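Local coordinates for protein RNA-dependent RNA polymerase (Dera Ghazi Khan orthonairovirus, PDB 6DX2) that probably removes ubiquitin as the viral OTU cysteine protease domain of the large L protein, itself probably an RNA-dependent RNA polymerase, at residues A[25-28]-A[29-33]; A[47-50]-A[51-55]; A[87-90]-A[91-95]. All blocks are in the same frame, centred on the assembly; numbering follows the deposited sequence.

The three contacts are local, and each is partly buried. Interaction 1 turns the chain into edge strand 31-33 of the mixed sheet. Interaction 2 closes helix 42-52, the next element along the chain, yet no atom of one touches the other. Interaction 3 spans helix 86-93 in the helical part of the domain; its centre is about 33 Å from that of interaction 1, on the opposite side of the chain's centre. Aromatic rings mix with side-chain amides and waters in the turn. At the end of helix 42-52 a serine hydroxyl ties the departing chain back to the last turn, whereas helix 86-93 sets Tyr89 and Met93 inward and leaves residues such as Ser87, Asp88 and Ala91 at the surface.

Interaction 1. Residues A[25-28]-A[29-33]; sequences FNLN and DYFTS
The rings of Phe25 and Tyr30 meet with their planes 89° apart and their centroids 5.3 Å apart, at a slant that is neither a stack nor a T. The touching atoms are CD2 of Phe25 and CD2 of Tyr30, 3.5 Å apart. At the edge of the Tyr30 ring sits Asn26 O, 3.7 Å from CD2 of that tyrosine. Phe31 likewise offers an edge to a carbonyl, its CD2 lying 3.5 Å from Leu27 O. Leu27 CD2 lies near CD2 and CE2 of Phe31, 3.9 Å from Phe31 CD2. Phe25 takes chi1 60°, with CG between the backbone N and the carbonyl carbon, and this swings its ring toward Tyr30; Trp119 meets both phenylalanines.

The backbone turns through residues 26-31 by a short series of bonds. Leu27 O accepts from both Tyr30 N, at 3.0 Å, and Phe31 N, at 2.9 Å, and Asn26 O takes Asp29 N. Asn26 also makes an Asx turn, its OD1 accepting from Asn28 N, while its ND2 reaches Ser124 and Asn126. One water joins Asn26 N to Asp29 OD2; another joins Asn28 O to Phe31 O.

The chain thus turns into edge strand 31-33. Phe31 N comes nearly along the C=O axis of Leu27 and Tyr30 N from above the carbonyl plane; together they probably polarise that carbonyl. The Asn28 amide bridges to the strand, its ND2 directing an N-H in plane at Ser33 OG, 3.1 Å away, with a weak second bond to Phe31 O.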
ATOM      1  N   PHE A  25       7.876 -13.310  -9.967  1.00 54.29           N
ATOM      2  CA  PHE A  25       7.111 -13.564 -11.180  1.00 50.52           C
ATOM      3  C   PHE A  25       6.874 -12.208 -11.828  1.00 41.76           C
ATOM      4  O   PHE A  25       7.118 -11.157 -11.212  1.00 47.87           O
ATOM      5  CB  PHE A  25       5.771 -14.254 -10.876  1.00 41.19           C
ATOM      6  CG  PHE A  25       4.886 -13.437  -9.963  1.00 40.83           C
ATOM      7  CD1 PHE A  25       5.124 -13.390  -8.590  1.00 43.26           C
ATOM      8  CD2 PHE A  25       3.850 -12.676 -10.457  1.00 41.82           C
ATOM      9  CE1 PHE A  25       4.316 -12.650  -7.770  1.00 42.32           C
ATOM     10  CE2 PHE A  25       3.070 -11.914  -9.631  1.00 39.44           C
ATOM     11  CZ  PHE A  25       3.287 -11.894  -8.309  1.00 39.11           C
ATOM     12  N   ASN A  26       6.271 -12.225 -12.999  1.00 42.43           N
ATOM     13  CA  ASN A  26       5.918 -10.979 -13.661  1.00 41.66           C
ATOM     14  C   ASN A  26       4.493 -10.556 -13.302  1.00 34.02           C
ATOM     15  O   ASN A  26       3.526 -11.277 -13.586  1.00 37.12           O
ATOM     16  CB  ASN A  26       6.084 -11.073 -15.173  1.00 45.23           C
ATOM     17  CG  ASN A  26       6.060  -9.710 -15.780  1.00 43.18           C
ATOM     18  OD1 ASN A  26       4.989  -9.189 -16.046  1.00 41.66           O
ATOM     19  ND2 ASN A  26       7.238  -9.068 -15.897  1.00 47.24           N
ATOM     20  N   LEU A  27       4.383  -9.361 -12.711  1.00 41.32           N
ATOM     21  CA  LEU A  27       3.094  -8.812 -12.304  1.00 40.36           C
ATOM     22  C   LEU A  27       2.058  -8.905 -13.407  1.00 36.37           C
ATOM     23  O   LEU A  27       0.883  -9.194 -13.150  1.00 41.67           O
ATOM     24  CB  LEU A  27       3.248  -7.347 -11.900  1.00 40.40           C
ATOM     25  CG  LEU A  27       3.988  -7.163 -10.581  1.00 41.71           C
ATOM     26  CD1 LEU A  27       4.152  -5.695 -10.319  1.00 39.93           C
ATOM     27  CD2 LEU A  27       3.214  -7.898  -9.508  1.00 40.42           C
ATOM     28  N   ASN A  28       2.454  -8.613 -14.628  1.00 33.39           N
ATOM     29  CA  ASN A  28       1.422  -8.453 -15.628  1.00 41.61           C
ATOM     30  C   ASN A  28       0.934  -9.767 -16.203  1.00 37.59           C
ATOM     31  O   ASN A  28       0.077  -9.739 -17.082  1.00 40.51           O
ATOM     32  CB  ASN A  28       1.928  -7.509 -16.685  1.00 46.19           C
ATOM     33  CG  ASN A  28       2.020  -6.079 -16.140  1.00 55.40           C
ATOM     34  OD1 ASN A  28       3.060  -5.444 -16.249  1.00 59.51           O
ATOM     35  ND2 ASN A  28       0.917  -5.590 -15.508  1.00 50.00           N
ATOM     36  N   ASP A  29       1.440 -10.892 -15.712  1.00 37.34           N
ATOM     37  CA  ASP A  29       0.801 -12.157 -16.003  1.00 39.00           C
ATOM     38  C   ASP A  29      -0.423 -12.393 -15.145  1.00 39.29           C
ATOM     39  O   ASP A  29      -1.243 -13.260 -15.472  1.00 42.37           O
ATOM     40  CB  ASP A  29       1.810 -13.291 -15.841  1.00 42.36           C
ATOM     41  CG  ASP A  29       2.790 -13.344 -16.991  1.00 49.59           C
ATOM     42  OD1 ASP A  29       2.427 -12.851 -18.098  1.00 53.98           O
ATOM     43  OD2 ASP A  29       3.913 -13.851 -16.768  1.00 54.49           O
ATOM     44  N   TYR A  30      -0.585 -11.637 -14.077  1.00 36.91           N
ATOM     45  CA  TYR A  30      -1.657 -11.881 -13.123  1.00 37.80           C
ATOM     46  C   TYR A  30      -2.500 -10.663 -12.874  1.00 41.14           C
ATOM     47  O   TYR A  30      -3.636 -10.807 -12.420  1.00 43.51           O
ATOM     48  CB  TYR A  30      -1.080 -12.366 -11.771  1.00 38.41           C
ATOM     49  CG  TYR A  30      -0.326 -13.645 -11.978  1.00 41.38           C
ATOM     50  CD1 TYR A  30      -0.972 -14.879 -11.920  1.00 47.11           C
ATOM     51  CD2 TYR A  30       1.018 -13.623 -12.295  1.00 45.49           C
ATOM     52  CE1 TYR A  30      -0.277 -16.053 -12.153  1.00 47.93           C
ATOM     53  CE2 TYR A  30       1.717 -14.778 -12.530  1.00 55.07           C
ATOM     54  CZ  TYR A  30       1.069 -15.992 -12.467  1.00 57.23           C
ATOM     55  OH  TYR A  30       1.801 -17.136 -12.712  1.00 61.69           O
ATOM     56  N   PHE A  31      -1.963  -9.471 -13.089  1.00 38.23           N
ATOM     57  CA  PHE A  31      -2.644  -8.226 -12.794  1.00 39.07           C
ATOM     58  C   PHE A  31      -2.766  -7.386 -14.049  1.00 40.99           C
ATOM     59  O   PHE A  31      -1.868  -7.347 -14.895  1.00 39.77           O
ATOM     60  CB  PHE A  31      -1.864  -7.387 -11.744  1.00 35.75           C
ATOM     61  CG  PHE A  31      -1.761  -7.996 -10.417  1.00 36.26           C
ATOM     62  CD1 PHE A  31      -2.825  -7.908  -9.517  1.00 36.08           C
ATOM     63  CD2 PHE A  31      -0.586  -8.639 -10.007  1.00 37.67           C
ATOM     64  CE1 PHE A  31      -2.714  -8.381  -8.239  1.00 33.87           C
ATOM     65  CE2 PHE A  31      -0.490  -9.151  -8.724  1.00 39.41           C
ATOM     66  CZ  PHE A  31      -1.564  -9.011  -7.832  1.00 37.33           C
ATOM     67  N   THR A  32      -3.853  -6.639 -14.108  1.00 41.79           N
ATOM     68  CA  THR A  32      -3.943  -5.500 -14.968  1.00 39.68           C
ATOM     69  C   THR A  32      -3.422  -4.291 -14.207  1.00 43.09           C
ATOM     70  O   THR A  32      -3.794  -4.069 -13.065  1.00 36.41           O
ATOM     71  CB  THR A  32      -5.395  -5.243 -15.352  1.00 42.63           C
ATOM     72  OG1 THR A  32      -5.935  -6.430 -15.969  1.00 54.91           O
ATOM     73  CG2 THR A  32      -5.438  -4.135 -16.320  1.00 47.26           C
ATOM     74  N   SER A  33      -2.593  -3.504 -14.843  1.00 37.91           N
ATOM     75  CA  SER A  33      -2.209  -2.240 -14.232  1.00 41.77           C
ATOM     76  C   SER A  33      -3.182  -1.157 -14.641  1.00 43.01           C
ATOM     77  O   SER A  33      -3.789  -1.189 -15.725  1.00 45.86           O
ATOM     78  CB  SER A  33      -0.791  -1.821 -14.617  1.00 42.51           C
ATOM     79  OG  SER A  33       0.141  -2.825 -14.261  1.00 43.28           O
TER
HETATM   80  O   HOH W   1       5.532 -14.465 -14.324  1.00 53.21           O
HETATM   81  O   HOH W   2      -2.127  -7.842 -17.850  1.00 54.24           O

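Interaction 2. Residues A[47-50]-A[51-55]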
ATOM      1  N   VAL A  47      -4.775   4.085  -4.002  1.00 29.55           N
ATOM      2  CA  VAL A  47      -5.696   3.505  -3.024  1.00 28.13           C
ATOM      3  C   VAL A  47      -7.117   3.974  -3.300  1.00 30.64           C
ATOM      4  O   VAL A  47      -8.057   3.167  -3.305  1.00 30.27           O
ATOM      5  CB  VAL A  47      -5.247   3.879  -1.607  1.00 29.97           C
ATOM      6  CG1 VAL A  47      -6.384   3.564  -0.597  1.00 40.34           C
ATOM      7  CG2 VAL A  47      -3.996   3.084  -1.338  1.00 30.34           C
ATOM      8  N   SER A  48      -7.287   5.276  -3.632  1.00 28.97           N
ATOM      9  CA  SER A  48      -8.622   5.754  -3.941  1.00 27.42           C
ATOM     10  C   SER A  48      -9.177   5.017  -5.173  1.00 33.65           C
ATOM     11  O   SER A  48     -10.351   4.638  -5.209  1.00 30.32           O
ATOM     12  CB  SER A  48      -8.605   7.270  -4.193  1.00 31.06           C
ATOM     13  OG  SER A  48      -9.910   7.791  -4.436  1.00 34.03           O
ATOM     14  N   PHE A  49      -8.342   4.822  -6.196  1.00 28.11           N
ATOM     15  CA  PHE A  49      -8.833   4.125  -7.386  1.00 30.69           C
ATOM     16  C   PHE A  49      -9.356   2.743  -7.032  1.00 30.49           C
ATOM     17  O   PHE A  49     -10.414   2.327  -7.542  1.00 32.78           O
ATOM     18  CB  PHE A  49      -7.735   3.981  -8.445  1.00 31.87           C
ATOM     19  CG  PHE A  49      -8.269   3.339  -9.731  1.00 36.95           C
ATOM     20  CD1 PHE A  49      -9.065   4.066 -10.587  1.00 44.92           C
ATOM     21  CD2 PHE A  49      -8.067   1.991  -9.976  1.00 35.93           C
ATOM     22  CE1 PHE A  49      -9.596   3.489 -11.772  1.00 49.27           C
ATOM     23  CE2 PHE A  49      -8.599   1.405 -11.130  1.00 43.32           C
ATOM     24  CZ  PHE A  49      -9.357   2.169 -12.017  1.00 51.08           C
ATOM     25  N   LEU A  50      -8.609   2.022  -6.192  1.00 30.22           N
ATOM     26  CA  LEU A  50      -8.989   0.651  -5.858  1.00 30.75           C
ATOM     27  C   LEU A  50     -10.204   0.593  -4.950  1.00 32.34           C
ATOM     28  O   LEU A  50     -10.971  -0.387  -5.028  1.00 36.56           O
ATOM     29  CB  LEU A  50      -7.817  -0.076  -5.238  1.00 28.41           C
ATOM     30  CG  LEU A  50      -6.698  -0.338  -6.257  1.00 28.49           C
ATOM     31  CD1 LEU A  50      -5.504  -0.883  -5.550  1.00 31.48           C
ATOM     32  CD2 LEU A  50      -7.134  -1.343  -7.374  1.00 33.58           C
ATOM     33  N   LEU A  51     -10.409   1.589  -4.089  1.00 31.91           N
ATOM     34  CA  LEU A  51     -11.580   1.547  -3.206  1.00 35.72           C
ATOM     35  C   LEU A  51     -12.838   2.098  -3.868  1.00 39.62           C
ATOM     36  O   LEU A  51     -13.929   1.566  -3.636  1.00 41.10           O
ATOM     37  CB  LEU A  51     -11.322   2.321  -1.930  1.00 33.42           C
ATOM     38  CG  LEU A  51     -10.180   1.798  -1.102  1.00 31.26           C
ATOM     39  CD1 LEU A  51      -9.923   2.773   0.053  1.00 33.86           C
ATOM     40  CD2 LEU A  51     -10.526   0.369  -0.503  1.00 33.32           C
ATOM     41  N   PHE A  52     -12.719   3.122  -4.724  1.00 38.15           N
ATOM     42  CA  PHE A  52     -13.858   3.862  -5.238  1.00 38.42           C
ATOM     43  C   PHE A  52     -13.982   3.881  -6.757  1.00 37.70           C
ATOM     44  O   PHE A  52     -14.961   4.442  -7.255  1.00 41.98           O
ATOM     45  CB  PHE A  52     -13.804   5.336  -4.762  1.00 41.79           C
ATOM     46  CG  PHE A  52     -13.801   5.476  -3.251  1.00 39.10           C
ATOM     47  CD1 PHE A  52     -14.981   5.398  -2.537  1.00 50.16           C
ATOM     48  CD2 PHE A  52     -12.624   5.652  -2.551  1.00 34.60           C
ATOM     49  CE1 PHE A  52     -14.959   5.486  -1.130  1.00 45.19           C
ATOM     50  CE2 PHE A  52     -12.610   5.766  -1.134  1.00 37.67           C
ATOM     51  CZ  PHE A  52     -13.761   5.669  -0.455  1.00 40.31           C
ATOM     52  N   GLU A  53     -13.008   3.344  -7.504  1.00 38.21           N
ATOM     53  CA  GLU A  53     -12.949   3.458  -8.965  1.00 40.34           C
ATOM     54  C   GLU A  53     -12.941   4.915  -9.386  1.00 46.73           C
ATOM     55  O   GLU A  53     -13.477   5.291 -10.429  1.00 45.56           O
ATOM     56  CB  GLU A  53     -14.094   2.687  -9.649  1.00 49.27           C
ATOM     57  CG  GLU A  53     -14.066   1.180  -9.375  1.00 60.61           C
ATOM     58  CD  GLU A  53     -13.005   0.390 -10.189  1.00 74.19           C
ATOM     59  OE1 GLU A  53     -12.589  -0.686  -9.704  1.00 78.91           O
ATOM     60  OE2 GLU A  53     -12.596   0.804 -11.300  1.00 77.28           O
ATOM     61  N   SER A  54     -12.316   5.744  -8.562  1.00 41.70           N
ATOM     62  CA  SER A  54     -12.235   7.165  -8.801  1.00 38.20           C
ATOM     63  C   SER A  54     -11.048   7.667  -8.000  1.00 37.25           C
ATOM     64  O   SER A  54     -10.670   7.060  -7.001  1.00 34.81           O
ATOM     65  CB  SER A  54     -13.520   7.866  -8.365  1.00 46.02           C
ATOM     66  OG  SER A  54     -13.303   9.250  -8.189  1.00 52.97           O
ATOM     67  N   LEU A  55     -10.470   8.794  -8.449  1.00 44.29           N
ATOM     68  CA  LEU A  55      -9.354   9.395  -7.743  1.00 39.76           C
ATOM     69  C   LEU A  55      -9.802  10.429  -6.724  1.00 45.10           C
ATOM     70  O   LEU A  55      -8.976  10.907  -5.925  1.00 40.27           O
ATOM     71  CB  LEU A  55      -8.396  10.066  -8.743  1.00 39.20           C
ATOM     72  CG  LEU A  55      -7.817   9.183  -9.836  1.00 45.54           C
ATOM     73  CD1 LEU A  55      -6.724   9.887 -10.575  1.00 44.81           C
ATOM     74  CD2 LEU A  55      -7.281   7.865  -9.235  1.00 41.27           C
TER
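Residues 47-55 form the C-terminal end of helix 42-52 and the turn that leaves it; the chain folds back after Glu53 so that Ser54 O meets the Ser48 hydroxyl. That hydroxyl donates to the carbonyl, with Ser48 OG and Ser54 O 2.8 Å apart. A chi1 of -177° sets OG opposite the backbone N, on the flank of the last turn, where the returning chain presents Ser54 O; the donor is tilted somewhat from the carbonyl plane. OG also takes a weak hydrogen bond from Glu57 N, tying the departing chain back at a second point.

Inside the helix, Leu51 N bonds to Val47 O at 2.9 Å, and Phe52 N to Ser48 O at 2.9 Å, both nearly straight on to the carbonyl. The last of the series, Glu53 N to Phe49 O at 2.8 Å, comes in from above the carbonyl plane. Glu53, with phi 57°, is the first residue to leave the helical conformation.

As in other OTU proteases, the nucleophilic cysteine is expected at the N-terminal end of this helix, so the present contact lies at its far end. One flank is greasy: CG1 of Val47 and CD1 of Leu51 run side by side, 3.7 Å apart, toward Leu142 and helix 102-112. Phe49 faces another way, over strand 150-156. The carboxylate of Glu53 approaches its ring obliquely, Glu53 OE2 being 3.6 Å from Phe49 CZ, with ring and carboxylate planes 61° apart. A bend at chi2 of Glu53 folds it back there, and OE1 is taken by Gln155. Leu55 CD2 touches Phe49 CB at 4.0 Å, and Leu55 itself leans on Val36 and Pro37.

Interaction 3. Residues A[87-90]-A[91-95]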
ATOM      1  N   SER A  87       1.542  13.904  16.120  1.00 54.55           N
ATOM      2  CA  SER A  87       1.262  15.253  15.635  1.00 51.77           C
ATOM      3  C   SER A  87       2.204  15.643  14.498  1.00 52.32           C
ATOM      4  O   SER A  87       1.764  16.180  13.468  1.00 48.33           O
ATOM      5  CB  SER A  87       1.360  16.257  16.791  1.00 55.84           C
ATOM      6  OG  SER A  87       0.976  17.517  16.298  1.00 61.77           O
ATOM      7  N   ASP A  88       3.507  15.385  14.675  1.00 50.09           N
ATOM      8  CA  ASP A  88       4.472  15.597  13.596  1.00 48.83           C
ATOM      9  C   ASP A  88       4.127  14.762  12.358  1.00 49.35           C
ATOM     10  O   ASP A  88       4.190  15.268  11.228  1.00 43.30           O
ATOM     11  CB  ASP A  88       5.885  15.251  14.065  1.00 49.71           C
ATOM     12  CG  ASP A  88       6.383  16.167  15.176  1.00 63.21           C
ATOM     13  OD1 ASP A  88       5.789  17.255  15.382  1.00 55.57           O
ATOM     14  OD2 ASP A  88       7.360  15.779  15.854  1.00 65.62           O
ATOM     15  N   TYR A  89       3.777  13.478  12.553  1.00 42.17           N
ATOM     16  CA  TYR A  89       3.454  12.630  11.421  1.00 38.93           C
ATOM     17  C   TYR A  89       2.270  13.200  10.655  1.00 40.79           C
ATOM     18  O   TYR A  89       2.307  13.325   9.410  1.00 40.23           O
ATOM     19  CB  TYR A  89       3.154  11.196  11.871  1.00 40.55           C
ATOM     20  CG  TYR A  89       2.594  10.340  10.716  1.00 35.67           C
ATOM     21  CD1 TYR A  89       3.378  10.008   9.613  1.00 33.67           C
ATOM     22  CD2 TYR A  89       1.279   9.919  10.718  1.00 35.01           C
ATOM     23  CE1 TYR A  89       2.876   9.314   8.572  1.00 34.42           C
ATOM     24  CE2 TYR A  89       0.773   9.190   9.664  1.00 33.68           C
ATOM     25  CZ  TYR A  89       1.579   8.883   8.595  1.00 33.84           C
ATOM     26  OH  TYR A  89       1.077   8.149   7.548  1.00 34.05           O
ATOM     27  N   ARG A  90       1.196  13.545  11.376  1.00 41.22           N
ATOM     28  CA  ARG A  90      -0.010  13.951  10.660  1.00 41.93           C
ATOM     29  C   ARG A  90       0.216  15.239   9.890  1.00 42.61           C
ATOM     30  O   ARG A  90      -0.272  15.379   8.767  1.00 45.22           O
ATOM     31  CB  ARG A  90      -1.189  14.097  11.614  1.00 40.13           C
ATOM     32  CG  ARG A  90      -1.650  12.746  12.130  1.00 41.02           C
ATOM     33  CD  ARG A  90      -2.754  12.980  13.183  1.00 49.37           C
ATOM     34  NE  ARG A  90      -2.228  13.038  14.545  1.00 62.24           N
ATOM     35  CZ  ARG A  90      -2.404  14.069  15.368  1.00 60.69           C
ATOM     36  NH1 ARG A  90      -3.083  15.132  14.953  1.00 65.28           N
ATOM     37  NH2 ARG A  90      -1.899  14.030  16.593  1.00 49.98           N
ATOM     38  N   ALA A  91       0.992  16.166  10.449  1.00 43.80           N
ATOM     39  CA  ALA A  91       1.222  17.444   9.775  1.00 46.29           C
ATOM     40  C   ALA A  91       2.004  17.247   8.477  1.00 47.73           C
ATOM     41  O   ALA A  91       1.746  17.921   7.470  1.00 53.57           O
ATOM     42  CB  ALA A  91       1.961  18.406  10.706  1.00 50.50           C
ATOM     43  N   ASP A  92       2.966  16.331   8.485  1.00 43.76           N
ATOM     44  CA  ASP A  92       3.730  16.047   7.272  1.00 39.93           C
ATOM     45  C   ASP A  92       2.887  15.287   6.249  1.00 39.38           C
ATOM     46  O   ASP A  92       2.815  15.668   5.082  1.00 40.28           O
ATOM     47  CB  ASP A  92       4.968  15.228   7.625  1.00 45.97           C
ATOM     48  CG  ASP A  92       6.060  15.354   6.585  1.00 64.55           C
ATOM     49  OD1 ASP A  92       6.130  16.427   5.942  1.00 66.40           O
ATOM     50  OD2 ASP A  92       6.836  14.387   6.400  1.00 68.70           O
ATOM     51  N   MET A  93       2.256  14.191   6.677  1.00 37.70           N
ATOM     52  CA  MET A  93       1.524  13.334   5.747  1.00 35.67           C
ATOM     53  C   MET A  93       0.379  14.090   5.083  1.00 34.72           C
ATOM     54  O   MET A  93       0.063  13.818   3.914  1.00 36.46           O
ATOM     55  CB  MET A  93       1.020  12.082   6.501  1.00 35.79           C
ATOM     56  CG  MET A  93       0.250  11.077   5.728  1.00 34.99           C
ATOM     57  SD  MET A  93      -1.516  11.505   5.618  1.00 38.49           S
ATOM     58  CE  MET A  93      -2.022  11.251   7.329  1.00 41.02           C
ATOM     59  N   LEU A  94      -0.239  15.028   5.784  1.00 35.73           N
ATOM     60  CA  LEU A  94      -1.409  15.688   5.226  1.00 39.66           C
ATOM     61  C   LEU A  94      -1.053  16.707   4.153  1.00 42.25           C
ATOM     62  O   LEU A  94      -1.948  17.267   3.512  1.00 44.38           O
ATOM     63  CB  LEU A  94      -2.186  16.394   6.331  1.00 39.55           C
ATOM     64  CG  LEU A  94      -2.986  15.378   7.149  1.00 39.62           C
ATOM     65  CD1 LEU A  94      -3.509  16.002   8.421  1.00 44.46           C
ATOM     66  CD2 LEU A  94      -4.125  14.818   6.293  1.00 44.18           C
ATOM     67  N   ARG A  95       0.223  16.996   3.973  1.00 40.71           N
ATOM     68  CA  ARG A  95       0.599  18.004   3.014  1.00 38.81           C
ATOM     69  C   ARG A  95       0.513  17.435   1.611  1.00 37.56           C
ATOM     70  O   ARG A  95       0.787  16.265   1.396  1.00 36.57           O
ATOM     71  CB  ARG A  95       2.018  18.482   3.285  1.00 43.41           C
ATOM     72  CG  ARG A  95       2.190  19.220   4.577  1.00 51.38           C
ATOM     73  CD  ARG A  95       3.496  19.957   4.524  1.00 72.89           C
ATOM     74  NE  ARG A  95       3.750  20.540   3.201  1.00 81.62           N
ATOM     75  CZ  ARG A  95       4.917  20.478   2.557  1.00 81.93           C
ATOM     76  NH1 ARG A  95       5.958  19.856   3.100  1.00 79.58           N
ATOM     77  NH2 ARG A  95       5.047  21.045   1.369  1.00 80.18           N
TER
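Tyr89 and Met93, one helical turn apart, make the apolar contact. CB of Met93 lies over one face of the phenol ring, 4.1 Å from the Tyr89 centroid and offset toward the rim, a CH-pi contact. The next carbon of the thioether chain moves outward along the ring: CG of Met93 is 3.8 Å from Tyr89 CZ and 3.5 Å from Tyr89 OH. Both residues set CG opposite the backbone N (chi1 171° for Tyr89), which carries the ring out from the helix and partly forward, so that one face meets Met93 CB. Bends at chi2 and chi3 then fold Met93 so that its methyl curls back toward the tyrosine ring.

The backbone carries regular i to i+4 bonds. Ala91 N bonds to Ser87 O at 3.1 Å. Asp92 N follows, bonding to Asp88 O at 3.2 Å. The straightest is Met93 N to Tyr89 O at 2.9 Å, with an angle of 174° at the hydrogen. Leu94 N then reaches Arg90 O at 3.0 Å. Leu94 also drapes CB, CG and CD1 around the Arg90 carbonyl, CG coming within 3.2 Å of Arg90 O.

This is helix 86-93 of the OTU domain, laid against helices 58-71 and 102-112: Tyr89 and Met93 both touch Ile65 of the first, and Tyr89 also meets Val103 and Ile107 of the second.

Polar ends are bound outside the two segments. Tyr89 OH bonds with Glu104 OE2, which would restrain the ring whose one face Met93 CB touches, and Asp92 OD2 pairs with Tyr83 OH, whose own ring meets Tyr89 edge-to-face. Arg90 bends at chi3, bringing one face of its guanidinium over Ser87 CA, while its NH2 bonds to Ser86 OG. Lys62 NZ hydrogen-bonds to Met93 O.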